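Ribosome maturation protein SDO1 homolog (Methanothermobacter thermautotrophicus, PDB 2WBM) probably binds the ribosome and takes part in its maturation, as an archaeal member of the SDO1/SBDS family. Local coordinates at residues Val28-Glu33 against Phe39-Asp44; Gln67-Asp72 against Asp77-Glu82. One frame throughout, in Å; residues are numbered along the deposited sequence. Where two conformers were deposited one is given.

Contact 1 (Val28-Glu33 against Phe39-Asp44); sequences VIARLE and FEVLVD
E40 OE2 is gripped by two nitrogens of R31: NE donates to it at 2.7 Å, while NH2 adds a weaker, more bent bond at 3.1 Å. The oxygen lies at the edge of the guanidinium, near its plane, and the guanidinium and carboxylate planes are only 25° apart, yet NE reaches OE2 from above the carboxylate plane. R31 and E40 are a non-hydrogen-bonded antiparallel pair on one face, and their side chains run side by side, pointing the same way. R31 sets out with CG anti to its backbone N (chi1 173°) and bends at chi3 (-71°), which swings the guanidinium across to the glutamate. The other carboxylate oxygen, E40 OE1, rests 3.8 Å from I29 CG2 and accepts a hydrogen bond from the backbone N of A73.

Six backbone bonds in three reciprocal pairs, V28 with V43, A30 with V41 and L32 with F39, zip strands 28-34 and 37-43 into a beta hairpin. On the face of these residues, beta-branched valines, which favour the extended backbone, turn their CG2 methyls inward: V28 CG2 meets V43 CG2 at 3.8 Å, and A30 CB meets V41 CG2 at 3.8 Å. The small A30 suits a place where helix 93-103 lies close, and F39 turns its ring edge-to-face with F88. On the other face I29 CG1 lies alongside L42 CD2, 3.8 Å away.

The chemistry is thus divided between two faces, one apolar and packed under helices, the other mixed, with I29 and L42 beside a salt bridge whose buried glutamate is probably stabilised as an anion by R31 and the A73 N-H.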
ATOM      1  N   VAL A  28       5.607   0.824  17.328  1.00 10.33           N
ATOM      2  CA  VAL A  28       4.923   2.027  17.793  1.00  8.50           C
ATOM      3  C   VAL A  28       4.063   1.608  18.974  1.00 10.55           C
ATOM      4  O   VAL A  28       3.951   0.412  19.284  1.00 11.14           O
ATOM      5  CB  VAL A  28       4.099   2.715  16.642  1.00  7.41           C
ATOM      6  CG1 VAL A  28       5.018   3.052  15.461  1.00  7.39           C
ATOM      7  CG2 VAL A  28       2.939   1.805  16.172  1.00  8.68           C
ATOM      8  N   ILE A  29       3.491   2.581  19.659  1.00  9.42           N
ATOM      9  CA  ILE A  29       2.670   2.298  20.809  1.00 12.99           C
ATOM     10  C   ILE A  29       1.199   2.467  20.461  1.00 14.23           C
ATOM     11  O   ILE A  29       0.824   3.467  19.837  1.00 13.41           O
ATOM     12  CB  ILE A  29       3.072   3.250  21.950  1.00 15.28           C
ATOM     13  CG1 ILE A  29       4.456   2.840  22.479  1.00 15.72           C
ATOM     14  CG2 ILE A  29       2.003   3.251  23.066  1.00 13.19           C
ATOM     15  CD1 ILE A  29       5.112   3.897  23.358  1.00 17.11           C
ATOM     16  N   ALA A  30       0.381   1.483  20.817  1.00 11.67           N
ATOM     17  CA  ALA A  30      -1.071   1.668  20.812  1.00 12.79           C
ATOM     18  C   ALA A  30      -1.485   1.883  22.261  1.00 12.38           C
ATOM     19  O   ALA A  30      -1.098   1.111  23.150  1.00 15.32           O
ATOM     20  CB  ALA A  30      -1.789   0.447  20.199  1.00 13.85           C
ATOM     21  N   ARG A  31      -2.241   2.940  22.498  1.00 11.17           N
ATOM     22  CA  ARG A  31      -2.569   3.401  23.843  1.00 13.05           C
ATOM     23  C   ARG A  31      -4.081   3.498  24.011  1.00 14.67           C
ATOM     24  O   ARG A  31      -4.780   3.983  23.120  1.00 14.40           O
ATOM     25  CB  ARG A  31      -1.975   4.806  24.037  1.00 11.14           C
ATOM     26  CG  ARG A  31      -2.374   5.478  25.336  1.00 11.71           C
ATOM     27  CD  ARG A  31      -1.830   6.868  25.389  1.00 11.15           C
ATOM     28  NE  ARG A  31      -0.375   6.886  25.561  1.00 12.10           N
ATOM     29  CZ  ARG A  31       0.395   7.961  25.385  1.00 13.74           C
ATOM     30  NH1 ARG A  31      -0.124   9.147  25.035  1.00 13.65           N
ATOM     31  NH2 ARG A  31       1.705   7.867  25.594  1.00 16.57           N
ATOM     32  N   LEU A  32      -4.583   3.051  25.159  1.00 11.10           N
ATOM     33  CA  LEU A  32      -5.962   3.273  25.517  1.00 12.84           C
ATOM     34  C   LEU A  32      -6.008   3.807  26.946  1.00 13.20           C
ATOM     35  O   LEU A  32      -5.373   3.224  27.836  1.00 12.73           O
ATOM     36  CB  LEU A  32      -6.742   1.961  25.412  1.00 12.00           C
ATOM     37  CG  LEU A  32      -8.233   2.057  25.776  1.00 13.58           C
ATOM     38  CD1 LEU A  32      -8.968   3.027  24.875  1.00 17.37           C
ATOM     39  CD2 LEU A  32      -8.870   0.662  25.664  1.00 16.15           C
ATOM     40  N   GLU A  33      -6.745   4.895  27.155  1.00 11.59           N
ATOM     41  CA  GLU A  33      -6.920   5.482  28.496  1.00 12.17           C
ATOM     42  C   GLU A  33      -8.301   5.194  29.045  1.00 14.29           C
ATOM     43  O   GLU A  33      -9.301   5.410  28.357  1.00 13.77           O
ATOM     44  CB  GLU A  33      -6.725   7.000  28.473  1.00 14.58           C
ATOM     45  CG  GLU A  33      -5.344   7.426  28.075  1.00 21.49           C
ATOM     46  CD  GLU A  33      -5.056   8.882  28.390  1.00 29.11           C
ATOM     47  OE1 GLU A  33      -5.915   9.565  28.998  1.00 35.24           O
ATOM     48  OE2 GLU A  33      -3.959   9.343  28.023  1.00 29.90           O
ATOM     49  N   PHE A  39      -3.040   2.242  29.252  1.00 11.47           N
ATOM     50  CA  PHE A  39      -2.671   0.873  28.937  1.00 12.84           C
ATOM     51  C   PHE A  39      -2.104   0.929  27.531  1.00 15.00           C
ATOM     52  O   PHE A  39      -2.722   1.509  26.611  1.00 16.55           O
ATOM     53  CB  PHE A  39      -3.897  -0.045  28.973  1.00 12.42           C
ATOM     54  CG  PHE A  39      -4.534  -0.174  30.334  1.00 14.35           C
ATOM     55  CD1 PHE A  39      -4.192  -1.231  31.182  1.00 14.27           C
ATOM     56  CD2 PHE A  39      -5.496   0.751  30.759  1.00 14.01           C
ATOM     57  CE1 PHE A  39      -4.791  -1.374  32.430  1.00 14.64           C
ATOM     58  CE2 PHE A  39      -6.094   0.646  32.011  1.00 14.47           C
ATOM     59  CZ  PHE A  39      -5.757  -0.433  32.862  1.00 11.94           C
ATOM     60  N   GLU A  40      -0.916   0.363  27.359  1.00 13.46           N
ATOM     61  CA  GLU A  40      -0.163   0.512  26.121  1.00 13.12           C
ATOM     62  C   GLU A  40       0.419  -0.819  25.704  1.00 12.72           C
ATOM     63  O   GLU A  40       0.821  -1.626  26.557  1.00 13.87           O
ATOM     64  CB  GLU A  40       0.984   1.499  26.290  1.00 10.89           C
ATOM     65  CG  GLU A  40       0.474   2.937  26.588  1.00 15.25           C
ATOM     66  CD  GLU A  40       1.555   3.965  26.775  1.00 20.08           C
ATOM     67  OE1 GLU A  40       2.769   3.633  26.721  1.00 13.86           O
ATOM     68  OE2 GLU A  40       1.174   5.140  26.988  1.00 19.09           O
ATOM     69  N   VAL A  41       0.491  -1.018  24.393  1.00 13.71           N
ATOM     70  CA  VAL A  41       1.182  -2.182  23.830  1.00 12.69           C
ATOM     71  C   VAL A  41       2.134  -1.748  22.728  1.00 12.42           C
ATOM     72  O   VAL A  41       1.941  -0.696  22.119  1.00 15.10           O
ATOM     73  CB  VAL A  41       0.175  -3.251  23.285  1.00 13.89           C
ATOM     74  CG1 VAL A  41      -0.510  -3.967  24.457  1.00 13.83           C
ATOM     75  CG2 VAL A  41      -0.872  -2.621  22.306  1.00 15.30           C
ATOM     76  N   LEU A  42       3.179  -2.543  22.505  1.00 11.76           N
ATOM     77  CA  LEU A  42       4.176  -2.260  21.479  1.00 10.97           C
ATOM     78  C   LEU A  42       3.818  -3.102  20.274  1.00 13.52           C
ATOM     79  O   LEU A  42       3.698  -4.331  20.390  1.00 11.77           O
ATOM     80  CB  LEU A  42       5.574  -2.630  21.975  1.00 13.28           C
ATOM     81  CG  LEU A  42       6.115  -1.652  23.024  1.00 15.76           C
ATOM     82  CD1 LEU A  42       7.360  -2.225  23.724  1.00 18.67           C
ATOM     83  CD2 LEU A  42       6.446  -0.339  22.317  1.00 14.74           C
ATOM     84  N   VAL A  43       3.625  -2.442  19.137  1.00 11.27           N
ATOM     85  CA  VAL A  43       3.066  -3.102  17.954  1.00 11.85           C
ATOM     86  C   VAL A  43       3.772  -2.749  16.643  1.00  9.18           C
ATOM     87  O   VAL A  43       4.360  -1.676  16.486  1.00  9.68           O
ATOM     88  CB  VAL A  43       1.518  -2.816  17.787  1.00 10.98           C
ATOM     89  CG1 VAL A  43       0.710  -3.366  18.970  1.00 13.81           C
ATOM     90  CG2 VAL A  43       1.239  -1.316  17.578  1.00 14.16           C
ATOM     91  N   ASP A  44       3.711  -3.682  15.696  1.00  9.40           N
ATOM     92  CA  ASP A  44       4.138  -3.447  14.330  1.00  9.41           C
ATOM     93  C   ASP A  44       3.157  -2.430  13.725  1.00 10.73           C
ATOM     94  O   ASP A  44       1.953  -2.679  13.725  1.00 10.59           O
ATOM     95  CB  ASP A  44       4.070  -4.767  13.552  1.00  8.71           C
ATOM     96  CG  ASP A  44       4.561  -4.644  12.130  1.00 15.76           C
ATOM     97  OD1 ASP A  44       3.986  -3.848  11.356  1.00 14.15           O
ATOM     98  OD2 ASP A  44       5.501  -5.387  11.758  1.00 19.93           O
TER

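Contact 2 (Gln67-Asp72 against Asp77-Glu82); sequences QEVFRD and DKASEE
D77 O receives two backbone N-H groups, that of R71 at 2.7 Å and that of D72 at 3.2 Å. The bond from D72 is the straighter, 168° at the hydrogen against 138° for R71. This shared acceptor marks a beta bulge: the register slips by one residue between the F70-K78 and D72-D77 pairs, where the chain turns a corner at R71. A79 N, donating to V69 O at 3.0 Å, secures the other end of the short ladder.

Around this backbone, R71 runs over the second segment. Its CG packs 3.7 Å from A79 CA, and its chain bends at chi3 (86°). In the D77 conformer described, R71 NH1 comes within 3.4 Å of D77 OD2, a long salt bridge that is less certain because D77 has a second conformer. The methylenes of K78 lie beside the F70 ring, CG 3.7 Å from F70 CD1, while the charged end extends beyond them.

Farther out, D72 OD1 accepts from K75 N within the connecting turn, and S80 N-caps helix 81-88 through A83 N. V69 packs on V96 of helix 93-103.

A single carbonyl oxygen, D77 O, thus holds two N-H groups and pins the bulge, whereas the attraction between the R71 and D77 side chains is probably minor and shifts with the D77 conformer.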
ATOM      1  N   GLN A  67       4.136  -9.878  24.080  1.00  7.83           N
ATOM      2  CA  GLN A  67       2.777 -10.070  24.602  1.00  9.74           C
ATOM      3  C   GLN A  67       2.680  -9.554  26.031  1.00 11.35           C
ATOM      4  O   GLN A  67       2.520 -10.335  26.965  1.00 10.75           O
ATOM      5  CB  GLN A  67       2.366 -11.548  24.521  1.00 10.21           C
ATOM      6  CG  GLN A  67       2.393 -12.098  23.106  1.00  8.64           C
ATOM      7  CD  GLN A  67       1.891 -13.535  23.027  1.00 10.02           C
ATOM      8  OE1 GLN A  67       1.549 -14.144  24.039  1.00 12.26           O
ATOM      9  NE2 GLN A  67       1.883 -14.094  21.821  1.00 11.14           N
ATOM     10  N   GLU A  68       2.809  -8.238  26.191  1.00 10.67           N
ATOM     11  CA  GLU A  68       2.786  -7.615  27.522  1.00 13.43           C
ATOM     12  C   GLU A  68       1.980  -6.341  27.410  1.00 14.10           C
ATOM     13  O   GLU A  68       2.044  -5.648  26.385  1.00 15.31           O
ATOM     14  CB  GLU A  68       4.190  -7.259  28.009  1.00 12.91           C
ATOM     15  CG  GLU A  68       5.107  -8.433  28.150  1.00 11.92           C
ATOM     16  CD  GLU A  68       6.481  -8.010  28.637  1.00 11.21           C
ATOM     17  OE1 GLU A  68       7.153  -7.280  27.883  1.00 13.20           O
ATOM     18  OE2 GLU A  68       6.880  -8.414  29.745  1.00  8.71           O
ATOM     19  N   VAL A  69       1.216  -6.042  28.451  1.00 11.79           N
ATOM     20  CA  VAL A  69       0.446  -4.801  28.492  1.00 12.07           C
ATOM     21  C   VAL A  69       1.154  -3.871  29.471  1.00 12.86           C
ATOM     22  O   VAL A  69       1.412  -4.222  30.638  1.00 12.51           O
ATOM     23  CB  VAL A  69      -1.027  -5.034  28.894  1.00 14.01           C
ATOM     24  CG1 VAL A  69      -1.774  -3.689  28.946  1.00 12.89           C
ATOM     25  CG2 VAL A  69      -1.723  -6.001  27.895  1.00 13.76           C
ATOM     26  N   PHE A  70       1.497  -2.682  28.981  1.00 13.89           N
ATOM     27  CA  PHE A  70       2.225  -1.713  29.782  1.00 12.91           C
ATOM     28  C   PHE A  70       1.306  -0.630  30.337  1.00 13.92           C
ATOM     29  O   PHE A  70       0.273  -0.309  29.756  1.00 13.66           O
ATOM     30  CB  PHE A  70       3.303  -1.027  28.918  1.00 12.08           C
ATOM     31  CG  PHE A  70       4.378  -1.973  28.424  1.00 11.74           C
ATOM     32  CD1 PHE A  70       5.536  -2.148  29.160  1.00 11.11           C
ATOM     33  CD2 PHE A  70       4.199  -2.698  27.225  1.00 11.53           C
ATOM     34  CE1 PHE A  70       6.555  -3.035  28.714  1.00 12.92           C
ATOM     35  CE2 PHE A  70       5.193  -3.610  26.781  1.00 12.58           C
ATOM     36  CZ  PHE A  70       6.373  -3.757  27.522  1.00 10.65           C
ATOM     37  N   ARG A  71       1.724  -0.041  31.449  1.00 12.48           N
ATOM     38  CA  ARG A  71       1.174   1.242  31.873  1.00 11.14           C
ATOM     39  C   ARG A  71       1.852   2.326  31.045  1.00 14.37           C
ATOM     40  O   ARG A  71       1.210   3.287  30.622  1.00 14.20           O
ATOM     41  CB  ARG A  71       1.453   1.473  33.348  1.00 12.35           C
ATOM     42  CG  ARG A  71       0.764   0.414  34.225  1.00 10.65           C
ATOM     43  CD  ARG A  71       1.103   0.640  35.669  1.00 12.30           C
ATOM     44  NE  ARG A  71       0.187   1.602  36.298  1.00 10.37           N
ATOM     45  CZ  ARG A  71       0.432   2.246  37.434  1.00 12.54           C
ATOM     46  NH1 ARG A  71       1.591   2.096  38.059  1.00 14.02           N
ATOM     47  NH2 ARG A  71      -0.478   3.072  37.928  1.00 15.00           N
ATOM     48  N   ASP A  72       3.164   2.181  30.845  1.00 11.46           N
ATOM     49  CA  ASP A  72       3.907   3.091  29.979  1.00 12.66           C
ATOM     50  C   ASP A  72       4.949   2.276  29.230  1.00 14.69           C
ATOM     51  O   ASP A  72       5.925   1.813  29.814  1.00 12.44           O
ATOM     52  CB  ASP A  72       4.558   4.239  30.763  1.00 12.19           C
ATOM     53  CG  ASP A  72       5.224   5.262  29.843  1.00 20.89           C
ATOM     54  OD1 ASP A  72       6.065   4.861  29.015  1.00 14.71           O
ATOM     55  OD2 ASP A  72       4.901   6.464  29.939  1.00 21.20           O
ATOM     56  N   ASP A  77       7.077   0.289  32.572  1.00 13.35           N
ATOM     57  CA  ASP A  77       6.170   0.006  33.682  0.70 13.10           C
ATOM     58  C   ASP A  77       4.977  -0.830  33.181  1.00 12.28           C
ATOM     59  O   ASP A  77       4.293  -0.413  32.245  1.00 12.65           O
ATOM     60  CB  ASP A  77       5.723   1.368  34.249  0.70 13.99           C
ATOM     61  CG  ASP A  77       4.780   1.250  35.402  0.70 15.74           C
ATOM     62  OD1 ASP A  77       4.734   0.171  36.027  0.70 18.65           O
ATOM     63  OD2 ASP A  77       4.101   2.267  35.701  0.70 14.36           O
ATOM     64  N   LYS A  78       4.713  -1.996  33.785  1.00 11.16           N
ATOM     65  CA  LYS A  78       3.676  -2.873  33.269  1.00 10.59           C
ATOM     66  C   LYS A  78       2.416  -2.920  34.102  1.00 10.56           C
ATOM     67  O   LYS A  78       2.445  -2.694  35.315  1.00 11.53           O
ATOM     68  CB  LYS A  78       4.214  -4.306  33.102  1.00 13.97           C
ATOM     69  CG  LYS A  78       5.252  -4.446  32.017  1.00 17.50           C
ATOM     70  CD  LYS A  78       6.176  -5.585  32.443  1.00 24.62           C
ATOM     71  CE  LYS A  78       7.007  -6.012  31.303  1.00 27.62           C
ATOM     72  NZ  LYS A  78       8.253  -6.576  31.812  1.00 16.61           N
ATOM     73  N   ALA A  79       1.305  -3.200  33.433  1.00 12.73           N
ATOM     74  CA  ALA A  79      -0.000  -3.172  34.077  1.00 11.90           C
ATOM     75  C   ALA A  79      -0.234  -4.364  34.992  1.00 13.41           C
ATOM     76  O   ALA A  79       0.203  -5.484  34.702  1.00 13.19           O
ATOM     77  CB  ALA A  79      -1.117  -3.075  33.031  1.00 13.90           C
ATOM     78  N   SER A  80      -0.945  -4.116  36.088  1.00 11.39           N
ATOM     79  CA  SER A  80      -1.335  -5.193  36.994  1.00 11.07           C
ATOM     80  C   SER A  80      -2.469  -6.007  36.384  1.00 12.58           C
ATOM     81  O   SER A  80      -3.321  -5.504  35.638  1.00 13.50           O
ATOM     82  CB  SER A  80      -1.763  -4.651  38.363  1.00 11.30           C
ATOM     83  OG  SER A  80      -3.052  -4.059  38.321  1.00 14.68           O
ATOM     84  N   GLU A  81      -2.506  -7.276  36.736  1.00 11.98           N
ATOM     85  CA  GLU A  81      -3.609  -8.094  36.297  1.00 13.46           C
ATOM     86  C   GLU A  81      -4.941  -7.550  36.848  1.00 10.91           C
ATOM     87  O   GLU A  81      -5.943  -7.535  36.132  1.00 10.24           O
ATOM     88  CB  GLU A  81      -3.293  -9.565  36.593  1.00 15.32           C
ATOM     89  CG  GLU A  81      -2.079  -9.948  35.687  1.00 19.09           C
ATOM     90  CD  GLU A  81      -1.648 -11.392  35.720  1.00 23.84           C
ATOM     91  OE1 GLU A  81      -2.110 -12.168  36.596  1.00 22.93           O
ATOM     92  OE2 GLU A  81      -0.819 -11.742  34.848  1.00 15.56           O
ATOM     93  N   GLU A  82      -4.926  -7.007  38.067  1.00 10.07           N
ATOM     94  CA  GLU A  82      -6.127  -6.464  38.687  0.50 10.60           C
ATOM     95  C   GLU A  82      -6.667  -5.271  37.893  1.00 10.63           C
ATOM     96  O   GLU A  82      -7.870  -5.168  37.648  1.00 11.49           O
ATOM     97  CB  GLU A  82      -5.825  -6.057  40.131  0.50 10.03           C
ATOM     98  CG  GLU A  82      -7.020  -5.578  40.935  0.50 10.55           C
ATOM     99  CD  GLU A  82      -6.620  -5.164  42.335  0.50 10.12           C
ATOM    100  OE1 GLU A  82      -5.419  -5.282  42.673  0.50 10.66           O
ATOM    101  OE2 GLU A  82      -7.498  -4.715  43.092  0.50  9.74           O
TER
HETATM  102  O   HOH W   1       3.577   0.059  38.205  1.00 29.44           O

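How the contacts relate
Both contacts belong to the SBDS N-terminal domain, with centres about 11 Å apart, and they follow in series: the hairpin is complete by residue 44, and the chain makes contact 2 only from residue 67 on. They touch directly. E40 O and F70 N lie 2.7 Å apart, a probable hydrogen bond on the side of strand 37-43 not taken by strand 28-34. V41 CG1 also packs against E68 O. F39 of contact 1 reaches V69 and A79 of contact 2, and M84 of helix 81-88 touches all three. The bulged corner is therefore fastened to the hairpin's edge, and the chain passes from it into helix 81-88, which covers part of one hairpin face.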